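Local coordinates for protein enterochelin esterase (Salmonella enterica subsp. enterica serovar Typhimurium, PDB 3MGA) that probably hydrolyses the ester bonds of the ferric siderophore enterobactin (enterochelin), so that the captured iron can be released inside the bacterial cell, at residues A89-S94 with L152-A157; I98-D103 with L128-A133; D209-A214 with I240-T245. One frame throughout, in Å; residues are numbered along the deposited sequence.

Contact 1 of 3, residues A89-S94 with L152-A157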
ATOM      1  N   ALA A  89     -17.160   3.080  -9.426  1.00 44.11           N
ATOM      2  CA  ALA A  89     -17.207   4.472  -8.977  1.00 44.14           C
ATOM      3  C   ALA A  89     -16.347   4.805  -7.759  1.00 42.55           C
ATOM      4  O   ALA A  89     -15.893   5.932  -7.617  1.00 43.04           O
ATOM      5  CB  ALA A  89     -18.657   4.869  -8.710  1.00 46.22           C
ATOM      6  N   ASN A  90     -16.130   3.829  -6.890  1.00 41.58           N
ATOM      7  CA  ASN A  90     -15.365   4.031  -5.668  1.00 40.01           C
ATOM      8  C   ASN A  90     -13.879   3.672  -5.785  1.00 38.83           C
ATOM      9  O   ASN A  90     -13.123   3.808  -4.817  1.00 39.65           O
ATOM     10  CB  ASN A  90     -15.993   3.189  -4.562  1.00 40.63           C
ATOM     11  CG  ASN A  90     -17.446   3.566  -4.283  1.00 41.44           C
ATOM     12  OD1 ASN A  90     -17.809   4.742  -4.261  1.00 41.21           O
ATOM     13  ND2 ASN A  90     -18.275   2.562  -4.029  1.00 43.88           N
ATOM     14  N   TRP A  91     -13.465   3.249  -6.971  1.00 36.82           N
ATOM     15  CA  TRP A  91     -12.101   2.815  -7.220  1.00 36.24           C
ATOM     16  C   TRP A  91     -11.024   3.900  -7.264  1.00 35.62           C
ATOM     17  O   TRP A  91     -11.263   5.039  -7.653  1.00 36.71           O
ATOM     18  CB  TRP A  91     -12.052   2.033  -8.539  1.00 36.65           C
ATOM     19  CG  TRP A  91     -10.719   1.448  -8.849  1.00 35.61           C
ATOM     20  CD1 TRP A  91     -10.252   0.245  -8.443  1.00 35.73           C
ATOM     21  CD2 TRP A  91      -9.684   2.039  -9.642  1.00 37.31           C
ATOM     22  NE1 TRP A  91      -8.985   0.039  -8.928  1.00 39.65           N
ATOM     23  CE2 TRP A  91      -8.612   1.130  -9.668  1.00 38.51           C
ATOM     24  CE3 TRP A  91      -9.554   3.257 -10.320  1.00 40.41           C
ATOM     25  CZ2 TRP A  91      -7.423   1.390 -10.354  1.00 40.82           C
ATOM     26  CZ3 TRP A  91      -8.373   3.516 -11.008  1.00 40.59           C
ATOM     27  CH2 TRP A  91      -7.320   2.587 -11.014  1.00 38.97           C
ATOM     28  N   ARG A  92      -9.826   3.487  -6.867  1.00 35.58           N
ATOM     29  CA  ARG A  92      -8.633   4.315  -6.849  1.00 35.42           C
ATOM     30  C   ARG A  92      -7.450   3.380  -6.997  1.00 35.49           C
ATOM     31  O   ARG A  92      -7.443   2.293  -6.421  1.00 36.76           O
ATOM     32  CB  ARG A  92      -8.558   5.109  -5.548  1.00 35.13           C
ATOM     33  CG  ARG A  92      -7.236   5.817  -5.252  1.00 36.11           C
ATOM     34  CD  ARG A  92      -7.519   7.041  -4.333  1.00 38.89           C
ATOM     35  NE  ARG A  92      -8.263   6.640  -3.153  1.00 40.40           N
ATOM     36  CZ  ARG A  92      -9.028   7.431  -2.415  1.00 38.87           C
ATOM     37  NH1 ARG A  92      -9.225   8.705  -2.733  1.00 41.50           N
ATOM     38  NH2 ARG A  92      -9.640   6.916  -1.362  1.00 42.97           N
ATOM     39  N   GLY A  93      -6.463   3.781  -7.786  1.00 34.81           N
ATOM     40  CA  GLY A  93      -5.296   2.943  -7.975  1.00 34.45           C
ATOM     41  C   GLY A  93      -4.195   3.545  -8.814  1.00 33.08           C
ATOM     42  O   GLY A  93      -4.394   4.547  -9.489  1.00 32.52           O
ATOM     43  N   SER A  94      -3.032   2.909  -8.753  1.00 33.32           N
ATOM     44  CA  SER A  94      -1.856   3.333  -9.485  1.00 35.02           C
ATOM     45  C   SER A  94      -1.827   2.663 -10.834  1.00 35.63           C
ATOM     46  O   SER A  94      -2.452   1.609 -11.035  1.00 34.88           O
ATOM     47  CB  SER A  94      -0.589   2.908  -8.744  1.00 35.87           C
ATOM     48  OG  SER A  94      -0.577   3.386  -7.418  1.00 39.57           O
ATOM     49  N   LEU A 152      -4.801   7.574 -10.350  1.00 38.27           N
ATOM     50  CA  LEU A 152      -6.112   7.678 -10.973  1.00 39.06           C
ATOM     51  C   LEU A 152      -7.160   7.430  -9.904  1.00 38.90           C
ATOM     52  O   LEU A 152      -7.052   6.473  -9.130  1.00 39.27           O
ATOM     53  CB  LEU A 152      -6.266   6.656 -12.102  1.00 38.93           C
ATOM     54  CG  LEU A 152      -7.585   6.724 -12.884  1.00 40.35           C
ATOM     55  CD1 LEU A 152      -7.897   8.141 -13.339  1.00 36.00           C
ATOM     56  CD2 LEU A 152      -7.550   5.764 -14.077  1.00 41.42           C
ATOM     57  N   GLU A 153      -8.168   8.289  -9.861  1.00 40.30           N
ATOM     58  CA  GLU A 153      -9.235   8.158  -8.880  1.00 41.91           C
ATOM     59  C   GLU A 153     -10.594   8.446  -9.500  1.00 41.60           C
ATOM     60  O   GLU A 153     -10.766   9.452 -10.168  1.00 41.14           O
ATOM     61  CB  GLU A 153      -9.029   9.152  -7.741  1.00 42.68           C
ATOM     62  CG  GLU A 153      -7.673   9.105  -7.074  1.00 47.17           C
ATOM     63  CD  GLU A 153      -7.626   9.967  -5.816  1.00 52.00           C
ATOM     64  OE1 GLU A 153      -6.613   9.913  -5.094  1.00 54.60           O
ATOM     65  OE2 GLU A 153      -8.613  10.677  -5.538  1.00 55.68           O
HETATM   66  N   MSE A 154     -11.557   7.562  -9.277  1.00 42.14           N
HETATM   67  CA  MSE A 154     -12.906   7.786  -9.783  1.00 42.53           C
HETATM   68  C   MSE A 154     -13.573   8.778  -8.824  1.00 41.91           C
HETATM   69  O   MSE A 154     -13.129   8.921  -7.687  1.00 40.94           O
HETATM   70  CB  MSE A 154     -13.686   6.485  -9.906  1.00 43.27           C
HETATM   71  CG  MSE A 154     -13.225   5.568 -11.040  1.00 44.49           C
HETATM   72 SE   MSE A 154     -13.260   6.375 -12.836  1.00 46.46          SE
HETATM   73  CE  MSE A 154     -11.502   7.196 -12.958  1.00 36.59           C
ATOM     74  N   PRO A 155     -14.633   9.464  -9.282  1.00 41.60           N
ATOM     75  CA  PRO A 155     -15.284  10.514  -8.498  1.00 42.76           C
ATOM     76  C   PRO A 155     -15.784  10.151  -7.110  1.00 42.70           C
ATOM     77  O   PRO A 155     -15.898  11.023  -6.270  1.00 42.44           O
ATOM     78  CB  PRO A 155     -16.464  10.924  -9.390  1.00 44.88           C
ATOM     79  CG  PRO A 155     -16.042  10.542 -10.760  1.00 43.50           C
ATOM     80  CD  PRO A 155     -15.302   9.275 -10.580  1.00 42.16           C
ATOM     81  N   ASP A 156     -16.081   8.882  -6.869  1.00 42.90           N
ATOM     82  CA  ASP A 156     -16.599   8.471  -5.576  1.00 44.05           C
ATOM     83  C   ASP A 156     -15.585   7.726  -4.711  1.00 43.42           C
ATOM     84  O   ASP A 156     -15.963   7.052  -3.750  1.00 45.40           O
ATOM     85  CB  ASP A 156     -17.880   7.661  -5.773  1.00 45.88           C
ATOM     86  CG  ASP A 156     -19.017   8.504  -6.338  1.00 47.71           C
ATOM     87  OD1 ASP A 156     -19.163   9.673  -5.915  1.00 42.20           O
ATOM     88  OD2 ASP A 156     -19.787   7.988  -7.178  1.00 55.22           O
ATOM     89  N   ALA A 157     -14.300   7.859  -5.044  1.00 40.92           N
ATOM     90  CA  ALA A 157     -13.243   7.257  -4.247  1.00 39.82           C
ATOM     91  C   ALA A 157     -13.347   7.933  -2.887  1.00 40.73           C
ATOM     92  O   ALA A 157     -13.454   9.155  -2.821  1.00 41.96           O
ATOM     93  CB  ALA A 157     -11.884   7.519  -4.871  1.00 37.37           C
TER

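Contact 2 of 3, residues I98-D103 with L128-A133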
ATOM      1  N   ILE A  98       3.977   0.830 -20.384  1.00 49.85           N
ATOM      2  CA  ILE A  98       5.221   0.188 -20.763  1.00 51.33           C
ATOM      3  C   ILE A  98       5.337   0.171 -22.290  1.00 54.23           C
ATOM      4  O   ILE A  98       5.059  -0.849 -22.936  1.00 54.55           O
ATOM      5  CB  ILE A  98       5.314  -1.247 -20.231  1.00 51.81           C
ATOM      6  CG1 ILE A  98       4.992  -1.293 -18.736  1.00 49.45           C
ATOM      7  CG2 ILE A  98       6.701  -1.828 -20.519  1.00 51.55           C
ATOM      8  CD1 ILE A  98       5.064  -2.670 -18.144  1.00 51.46           C
ATOM      9  N   PRO A  99       5.736   1.315 -22.877  1.00 55.44           N
ATOM     10  CA  PRO A  99       5.898   1.391 -24.321  1.00 57.89           C
ATOM     11  C   PRO A  99       7.200   0.711 -24.720  1.00 60.39           C
ATOM     12  O   PRO A  99       8.268   1.144 -24.289  1.00 62.67           O
ATOM     13  CB  PRO A  99       5.940   2.895 -24.597  1.00 57.77           C
ATOM     14  CG  PRO A  99       6.401   3.508 -23.337  1.00 57.25           C
ATOM     15  CD  PRO A  99       6.036   2.594 -22.211  1.00 54.55           C
ATOM     16  N   THR A 100       7.105  -0.350 -25.520  1.00 61.74           N
ATOM     17  CA  THR A 100       8.281  -1.110 -25.939  1.00 64.20           C
ATOM     18  C   THR A 100       8.229  -1.570 -27.390  1.00 66.92           C
ATOM     19  O   THR A 100       7.169  -1.584 -28.013  1.00 66.80           O
ATOM     20  CB  THR A 100       8.453  -2.379 -25.076  1.00 63.80           C
ATOM     21  OG1 THR A 100       9.557  -3.151 -25.576  1.00 66.28           O
ATOM     22  CG2 THR A 100       7.188  -3.236 -25.117  1.00 61.08           C
ATOM     23  N   GLU A 101       9.398  -1.942 -27.904  1.00 69.72           N
ATOM     24  CA  GLU A 101       9.541  -2.459 -29.260  1.00 73.34           C
ATOM     25  C   GLU A 101       9.471  -3.976 -29.214  1.00 74.20           C
ATOM     26  O   GLU A 101       9.371  -4.630 -30.248  1.00 77.20           O
ATOM     27  CB  GLU A 101      10.896  -2.065 -29.855  1.00 76.24           C
ATOM     28  CG  GLU A 101      11.163  -0.571 -29.957  1.00 77.42           C
ATOM     29  CD  GLU A 101      12.543  -0.268 -30.521  1.00 82.33           C
ATOM     30  OE1 GLU A 101      13.302  -1.221 -30.799  1.00 84.55           O
ATOM     31  OE2 GLU A 101      12.872   0.925 -30.686  1.00 86.08           O
ATOM     32  N   ARG A 102       9.548  -4.535 -28.008  1.00 73.11           N
ATOM     33  CA  ARG A 102       9.517  -5.982 -27.826  1.00 73.88           C
ATOM     34  C   ARG A 102       8.118  -6.549 -28.007  1.00 72.56           C
ATOM     35  O   ARG A 102       7.122  -5.904 -27.661  1.00 70.87           O
ATOM     36  CB  ARG A 102      10.021  -6.360 -26.431  1.00 73.10           C
ATOM     37  CG  ARG A 102      11.448  -5.923 -26.127  1.00 75.41           C
ATOM     38  CD  ARG A 102      11.864  -6.382 -24.737  1.00 76.26           C
ATOM     39  NE  ARG A 102      11.894  -7.842 -24.628  1.00 78.74           N
ATOM     40  CZ  ARG A 102      12.159  -8.511 -23.507  1.00 79.89           C
ATOM     41  NH1 ARG A 102      12.406  -7.861 -22.372  1.00 80.15           N
ATOM     42  NH2 ARG A 102      12.166  -9.841 -23.516  1.00 80.72           N
ATOM     43  N   ASP A 103       8.057  -7.761 -28.549  1.00 73.53           N
ATOM     44  CA  ASP A 103       6.794  -8.465 -28.755  1.00 72.86           C
ATOM     45  C   ASP A 103       6.970  -9.973 -28.547  1.00 74.82           C
ATOM     46  O   ASP A 103       6.189 -10.773 -29.067  1.00 76.52           O
ATOM     47  CB  ASP A 103       6.238  -8.162 -30.151  1.00 73.66           C
ATOM     48  CG  ASP A 103       7.201  -8.551 -31.272  1.00 76.56           C
ATOM     49  OD1 ASP A 103       8.245  -9.178 -30.992  1.00 75.02           O
ATOM     50  OD2 ASP A 103       6.909  -8.222 -32.440  1.00 76.72           O
ATOM     51  N   LEU A 128       8.226  -4.458 -16.703  1.00 56.96           N
ATOM     52  CA  LEU A 128       8.127  -3.384 -15.678  1.00 56.55           C
ATOM     53  C   LEU A 128       9.365  -2.499 -15.485  1.00 60.52           C
ATOM     54  O   LEU A 128       9.221  -1.321 -15.169  1.00 59.72           O
ATOM     55  CB  LEU A 128       7.660  -3.943 -14.326  1.00 56.47           C
ATOM     56  CG  LEU A 128       6.188  -4.383 -14.261  1.00 53.45           C
ATOM     57  CD1 LEU A 128       5.871  -5.016 -12.918  1.00 53.72           C
ATOM     58  CD2 LEU A 128       5.252  -3.212 -14.522  1.00 47.02           C
ATOM     59  N   PRO A 129      10.584  -3.046 -15.650  1.00 66.08           N
ATOM     60  CA  PRO A 129      11.706  -2.115 -15.512  1.00 70.83           C
ATOM     61  C   PRO A 129      11.660  -0.983 -16.556  1.00 69.92           C
ATOM     62  O   PRO A 129      12.250   0.079 -16.336  1.00 72.74           O
ATOM     63  CB  PRO A 129      12.935  -3.007 -15.722  1.00 77.29           C
ATOM     64  CG  PRO A 129      12.493  -4.358 -15.276  1.00 77.43           C
ATOM     65  CD  PRO A 129      11.027  -4.453 -15.654  1.00 69.51           C
ATOM     66  N   GLN A 130      10.967  -1.223 -17.673  1.00 66.80           N
ATOM     67  CA  GLN A 130      10.825  -0.240 -18.748  1.00 66.37           C
ATOM     68  C   GLN A 130       9.580   0.640 -18.558  1.00 61.17           C
ATOM     69  O   GLN A 130       9.338   1.562 -19.347  1.00 61.62           O
ATOM     70  CB  GLN A 130      10.728  -0.955 -20.103  1.00 68.13           C
ATOM     71  CG  GLN A 130      11.951  -1.807 -20.475  1.00 75.52           C
ATOM     72  CD  GLN A 130      11.808  -2.510 -21.831  1.00 78.91           C
ATOM     73  OE1 GLN A 130      10.708  -2.647 -22.369  1.00 76.15           O
ATOM     74  NE2 GLN A 130      12.927  -2.969 -22.375  1.00 88.11           N
ATOM     75  N   ALA A 131       8.795   0.348 -17.522  1.00 56.53           N
ATOM     76  CA  ALA A 131       7.571   1.091 -17.228  1.00 52.07           C
ATOM     77  C   ALA A 131       7.823   2.550 -16.864  1.00 51.49           C
ATOM     78  O   ALA A 131       8.855   2.886 -16.295  1.00 53.99           O
ATOM     79  CB  ALA A 131       6.801   0.408 -16.111  1.00 50.32           C
ATOM     80  N   ILE A 132       6.860   3.407 -17.201  1.00 48.61           N
ATOM     81  CA  ILE A 132       6.948   4.835 -16.931  1.00 49.03           C
ATOM     82  C   ILE A 132       5.610   5.384 -16.440  1.00 46.75           C
ATOM     83  O   ILE A 132       4.555   4.788 -16.673  1.00 44.74           O
ATOM     84  CB  ILE A 132       7.342   5.626 -18.204  1.00 51.62           C
ATOM     85  CG1 ILE A 132       6.256   5.494 -19.285  1.00 52.24           C
ATOM     86  CG2 ILE A 132       8.697   5.159 -18.743  1.00 53.31           C
ATOM     87  CD1 ILE A 132       6.594   6.200 -20.590  1.00 59.89           C
ATOM     88  N   ALA A 133       5.668   6.523 -15.757  1.00 47.08           N
ATOM     89  CA  ALA A 133       4.475   7.199 -15.278  1.00 45.81           C
ATOM     90  C   ALA A 133       3.753   7.756 -16.494  1.00 46.21           C
ATOM     91  O   ALA A 133       4.217   7.604 -17.615  1.00 46.51           O
ATOM     92  CB  ALA A 133       4.842   8.319 -14.342  1.00 46.90           C
TER

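Contact 3 of 3, residues D209-A214 with I240-T245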
ATOM      1  N   ASP A 209       7.985  -0.561   6.739  1.00 32.71           N
ATOM      2  CA  ASP A 209       8.258  -0.006   5.413  1.00 33.02           C
ATOM      3  C   ASP A 209       8.394   1.514   5.541  1.00 32.17           C
ATOM      4  O   ASP A 209       7.881   2.285   4.727  1.00 32.14           O
ATOM      5  CB  ASP A 209       7.194  -0.427   4.402  1.00 33.54           C
ATOM      6  CG  ASP A 209       7.326  -1.895   3.996  1.00 37.16           C
ATOM      7  OD1 ASP A 209       8.459  -2.331   3.705  1.00 42.23           O
ATOM      8  OD2 ASP A 209       6.307  -2.609   3.939  1.00 39.50           O
ATOM      9  N   GLY A 210       9.107   1.928   6.583  1.00 31.75           N
ATOM     10  CA  GLY A 210       9.328   3.341   6.874  1.00 32.63           C
ATOM     11  C   GLY A 210       9.981   4.131   5.757  1.00 33.57           C
ATOM     12  O   GLY A 210       9.700   5.318   5.582  1.00 34.55           O
ATOM     13  N   GLN A 211      10.863   3.475   5.005  1.00 34.16           N
ATOM     14  CA  GLN A 211      11.553   4.121   3.899  1.00 34.70           C
ATOM     15  C   GLN A 211      10.546   4.699   2.889  1.00 34.29           C
ATOM     16  O   GLN A 211      10.717   5.818   2.401  1.00 34.08           O
ATOM     17  CB  GLN A 211      12.554   3.160   3.227  1.00 35.78           C
ATOM     18  CG  GLN A 211      11.969   1.951   2.467  1.00 40.68           C
ATOM     19  CD  GLN A 211      11.181   0.955   3.327  1.00 44.57           C
ATOM     20  OE1 GLN A 211      11.317   0.917   4.546  1.00 42.48           O
ATOM     21  NE2 GLN A 211      10.356   0.132   2.672  1.00 48.91           N
ATOM     22  N   PHE A 212       9.479   3.953   2.622  1.00 32.90           N
ATOM     23  CA  PHE A 212       8.456   4.376   1.677  1.00 32.97           C
ATOM     24  C   PHE A 212       7.645   5.541   2.214  1.00 33.45           C
ATOM     25  O   PHE A 212       7.458   6.549   1.526  1.00 34.82           O
ATOM     26  CB  PHE A 212       7.515   3.205   1.380  1.00 33.68           C
ATOM     27  CG  PHE A 212       6.539   3.480   0.281  1.00 33.39           C
ATOM     28  CD1 PHE A 212       6.872   3.202  -1.036  1.00 34.80           C
ATOM     29  CD2 PHE A 212       5.295   4.013   0.558  1.00 30.34           C
ATOM     30  CE1 PHE A 212       5.976   3.461  -2.052  1.00 36.19           C
ATOM     31  CE2 PHE A 212       4.395   4.266  -0.442  1.00 30.28           C
ATOM     32  CZ  PHE A 212       4.727   3.991  -1.750  1.00 35.74           C
ATOM     33  N   TRP A 213       7.168   5.406   3.451  1.00 33.34           N
ATOM     34  CA  TRP A 213       6.357   6.448   4.083  1.00 33.03           C
ATOM     35  C   TRP A 213       7.161   7.672   4.493  1.00 32.49           C
ATOM     36  O   TRP A 213       6.589   8.665   4.930  1.00 33.41           O
ATOM     37  CB  TRP A 213       5.571   5.897   5.280  1.00 32.14           C
ATOM     38  CG  TRP A 213       4.700   4.748   4.900  1.00 31.56           C
ATOM     39  CD1 TRP A 213       4.847   3.446   5.283  1.00 33.22           C
ATOM     40  CD2 TRP A 213       3.592   4.781   4.003  1.00 29.70           C
ATOM     41  NE1 TRP A 213       3.871   2.672   4.711  1.00 33.16           N
ATOM     42  CE2 TRP A 213       3.091   3.467   3.912  1.00 34.44           C
ATOM     43  CE3 TRP A 213       2.969   5.796   3.268  1.00 29.51           C
ATOM     44  CZ2 TRP A 213       1.982   3.142   3.120  1.00 36.93           C
ATOM     45  CZ3 TRP A 213       1.879   5.482   2.498  1.00 32.29           C
ATOM     46  CH2 TRP A 213       1.391   4.160   2.422  1.00 35.44           C
ATOM     47  N   ALA A 214       8.480   7.599   4.367  1.00 32.42           N
ATOM     48  CA  ALA A 214       9.343   8.740   4.679  1.00 33.42           C
ATOM     49  C   ALA A 214       9.900   9.395   3.410  1.00 34.37           C
ATOM     50  O   ALA A 214      10.213  10.576   3.424  1.00 36.29           O
ATOM     51  CB  ALA A 214      10.490   8.316   5.602  1.00 32.01           C
ATOM     52  N   ILE A 240      10.246   2.541  10.434  1.00 31.85           N
ATOM     53  CA  ILE A 240      11.402   1.653  10.376  1.00 32.62           C
ATOM     54  C   ILE A 240      11.722   1.212   8.950  1.00 32.66           C
ATOM     55  O   ILE A 240      10.858   0.735   8.227  1.00 32.48           O
ATOM     56  CB  ILE A 240      11.213   0.408  11.254  1.00 33.16           C
ATOM     57  CG1 ILE A 240      10.771   0.800  12.668  1.00 32.33           C
ATOM     58  CG2 ILE A 240      12.509  -0.395  11.307  1.00 32.65           C
ATOM     59  CD1 ILE A 240      10.540  -0.396  13.568  1.00 31.82           C
ATOM     60  N   ASP A 241      12.981   1.372   8.566  1.00 34.05           N
ATOM     61  CA  ASP A 241      13.454   0.995   7.237  1.00 34.91           C
ATOM     62  C   ASP A 241      13.528  -0.519   7.166  1.00 35.94           C
ATOM     63  O   ASP A 241      14.117  -1.153   8.053  1.00 36.03           O
ATOM     64  CB  ASP A 241      14.850   1.588   7.020  1.00 35.87           C
ATOM     65  CG  ASP A 241      15.363   1.423   5.609  1.00 37.23           C
ATOM     66  OD1 ASP A 241      14.696   0.801   4.768  1.00 41.16           O
ATOM     67  OD2 ASP A 241      16.465   1.934   5.337  1.00 43.78           O
ATOM     68  N   ALA A 242      12.915  -1.095   6.134  1.00 36.03           N
ATOM     69  CA  ALA A 242      12.947  -2.543   5.919  1.00 38.04           C
ATOM     70  C   ALA A 242      14.283  -2.953   5.287  1.00 39.91           C
ATOM     71  O   ALA A 242      14.569  -4.147   5.154  1.00 41.44           O
ATOM     72  CB  ALA A 242      11.782  -2.987   5.025  1.00 38.24           C
ATOM     73  N   ILE A 243      15.065  -1.952   4.875  1.00 39.94           N
ATOM     74  CA  ILE A 243      16.394  -2.127   4.271  1.00 42.26           C
ATOM     75  C   ILE A 243      16.337  -2.519   2.799  1.00 42.52           C
ATOM     76  O   ILE A 243      16.687  -1.733   1.924  1.00 44.14           O
ATOM     77  CB  ILE A 243      17.285  -3.155   5.041  1.00 43.66           C
ATOM     78  CG1 ILE A 243      17.418  -2.766   6.513  1.00 42.88           C
ATOM     79  CG2 ILE A 243      18.656  -3.245   4.398  1.00 45.38           C
ATOM     80  CD1 ILE A 243      18.336  -3.678   7.297  1.00 42.09           C
ATOM     81  N   ASP A 244      15.909  -3.740   2.530  1.00 43.13           N
ATOM     82  CA  ASP A 244      15.829  -4.236   1.161  1.00 44.74           C
ATOM     83  C   ASP A 244      14.944  -5.472   1.134  1.00 44.18           C
ATOM     84  O   ASP A 244      14.500  -5.934   2.179  1.00 44.58           O
ATOM     85  CB  ASP A 244      17.236  -4.523   0.605  1.00 46.00           C
ATOM     86  CG  ASP A 244      18.032  -5.480   1.480  1.00 48.58           C
ATOM     87  OD1 ASP A 244      17.423  -6.141   2.348  1.00 51.40           O
ATOM     88  OD2 ASP A 244      19.267  -5.580   1.296  1.00 49.07           O
ATOM     89  N   THR A 245      14.688  -5.995  -0.058  1.00 44.72           N
ATOM     90  CA  THR A 245      13.826  -7.169  -0.230  1.00 44.74           C
ATOM     91  C   THR A 245      14.331  -8.413   0.505  1.00 45.18           C
ATOM     92  O   THR A 245      13.550  -9.132   1.128  1.00 44.20           O
ATOM     93  CB  THR A 245      13.624  -7.473  -1.727  1.00 45.85           C
ATOM     94  OG1 THR A 245      12.983  -6.350  -2.341  1.00 46.37           O
ATOM     95  CG2 THR A 245      12.759  -8.711  -1.933  1.00 46.62           C
TER
HETATM   96  O   HOH W   1       9.965  -1.908   8.150  1.00 39.58           O

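Contact 1 of 3, residues A89-S94 with L152-A157
Arg-92 and Glu-153 face each other as a non-hydrogen-bonded pair on the antiparallel strands 92-100 and 148-153, their side chains side by side and pointing the same way. The aliphatic part of the arginine does much of the touching, with Arg-92 CD 3.1 Å from Glu-153 OE1. Beyond it the chain bends (chi3 53°), bringing one face of the guanidinium over Ala-157, whose CB is 3.6 Å from Arg-92 NH1. The carboxylate meets the edge of the guanidinium with its plane turned 78° from it, and the salt bridge from Arg-92 NH1 to Glu-153 OE2 is long and weak at 3.5 Å. A further bond from Arg-92 NH2 to Pro-158 O helps to hold the group.

The indole of Trp-91 lies on the side of Gly-93 and Leu-152. With CG anti to the backbone N (chi1 -176°), it extends forward along the following strand until Gly-93 N lies over one ring face, toward its rim; glycine suits this place because the ring takes the space beside its CA. The ring edge meets Leu-152, CZ3 lying 3.8 Å from Leu-152 CG, and Met-154, a selenomethionine, brings CG up to the same ring. Leu-152 touches Phe-36 and Met-154 touches Val-34, both of the opposing sheet, as expected inside a beta sandwich of the E-set kind.

Backbone bonds fix this pairing: Gly-93 N to Leu-152 O at 3.1 Å, its return from Leu-152 N, and Met-154 N to Trp-91 O at 3.0 Å. The chemistry is thus two-sided: apolar packing in which Leu-152 and Met-154 face the opposing sheet and Trp-91 also reaches esterase-domain loops at Arg-352 and Asp-380, and an arginine probably steadied more by methylene contacts and a carbonyl than by its loose ion pair.

Contact 2 of 3, residues I98-D103 with L128-A133
The beta sandwich of the N-terminal domain carries a helical excursion between strands 92-100 and 140-142, and here the end of strand 92-100, at Ile-98, Pro-99 and Thr-100, meets the 3-10 turn and loop that follow helix 117-127. Ile-98 is the hub. Its CG1 lies anti to the carbonyl carbon (chi1 -50°) and the chain runs on extended, so CG1 rests 3.6 Å from Ala-131 CB while the tip, CD1, comes to 3.7 Å from Leu-128 CD2. The other branch, CG2, touches Gln-130 CB. A branched aliphatic residue suits this place, since its two arms can reach separate parts of the turn; Trp-124 and Leu-127 of the helix and Trp-54 of the neighbouring strand complete its surroundings. Ala-131, with only a methyl, lets the backbones approach closely, the CA atoms of Ile-98 and Ala-131 being 4.3 Å apart.

Next to it the proline ring of Pro-99 packs obliquely against Ile-132, CG 3.9 Å from Ile-132 CD1, while the backbone of Ile-132 bonds to Phe-97. At the polar end, the extended Gln-130 brings its amide oxygen to the threonine hydroxyl: Thr-100 OG1 gives a weak hydrogen bond to Gln-130 OE1 at 3.4 Å. That hydroxyl is also an acceptor, closing an ST turn with Arg-102 N bonded to Thr-100 OG1 at 2.8 Å.

Contact 3 of 3, residues D209-A214 with I240-T245
In the alpha/beta-hydrolase sheet, the parallel neighbours 204-207 and 236-240 end side by side, and this contact joins the two segments that leave their C-terminal ends: the start of helix 210-216 and the loop leading to helix 245-251. Gly-210 lies closest to the strand end, its CA 4.4 Å from that of Ile-240. A glycine suits the place, because a side chain would point straight into the backbone of the other segment. Gly-210 N bonds to Ile-240 O at 2.7 Å, approaching from above the carbonyl plane rather than along a lone pair. Ile-240 O also receives a bond from a water, whose oxygen is 2.8 Å away and in turn accepts from Asp-209 N; two donors therefore grip Ile-240 O.

Gln-211 uses both ends of its amide, the oxygen across the contact and the nitrogen back to its own segment. Its CG stands between the backbone N and the carbonyl carbon (chi1 67°) and the chain bends again at chi2, folding the group back toward the helix start. There Gln-211 OE1 accepts from Ala-242 N at 3.0 Å, while Gln-211 NE2 gives to Asp-209 OD1 at 3.3 Å, almost in its own amide plane. These two bonds fix the amide's orientation. Asp-209 OD1 also has a salt bridge with Arg-248, and it touches the small methyl of Ala-242 at CB, 3.6 Å away.

Asp-241 shapes the loop from its own side: Asp-241 OD1 accepts from Ile-243 N at 2.8 Å in an Asx turn, and OD2 pairs with Arg-188 of strand 185-193. Asp-209 is close to, but not in contact with, what is probably the nucleophile elbow (GxSxG). Loops after these strand ends typically border the active site of an alpha/beta hydrolase, and the one after the strand corresponding to 204-207 commonly contributes to the oxyanion hole.

Overall arrangement
Contacts 1 and 2 both build on one sheet of the N-terminal sandwich, sharing strand 92-100; both segments of contact 2 fall in the sequence between those of contact 1, and the centres of contacts 1 and 2 are 24 Å apart. Contact 3 lies in the esterase domain, its centre about 26 Å from each of the others. The nearest atoms of contacts 1 and 3 are about 8 Å apart. Those of contacts 2 and 3 are about 13 Å apart. Contact 1 also meets the esterase domain directly, Ser-94 bonding to Asp-384 and Trp-91 touching Asp-380, just beyond strand 373-379, where this fold commonly carries its catalytic histidine. Contact 3 adjoins the probable nucleophile elbow.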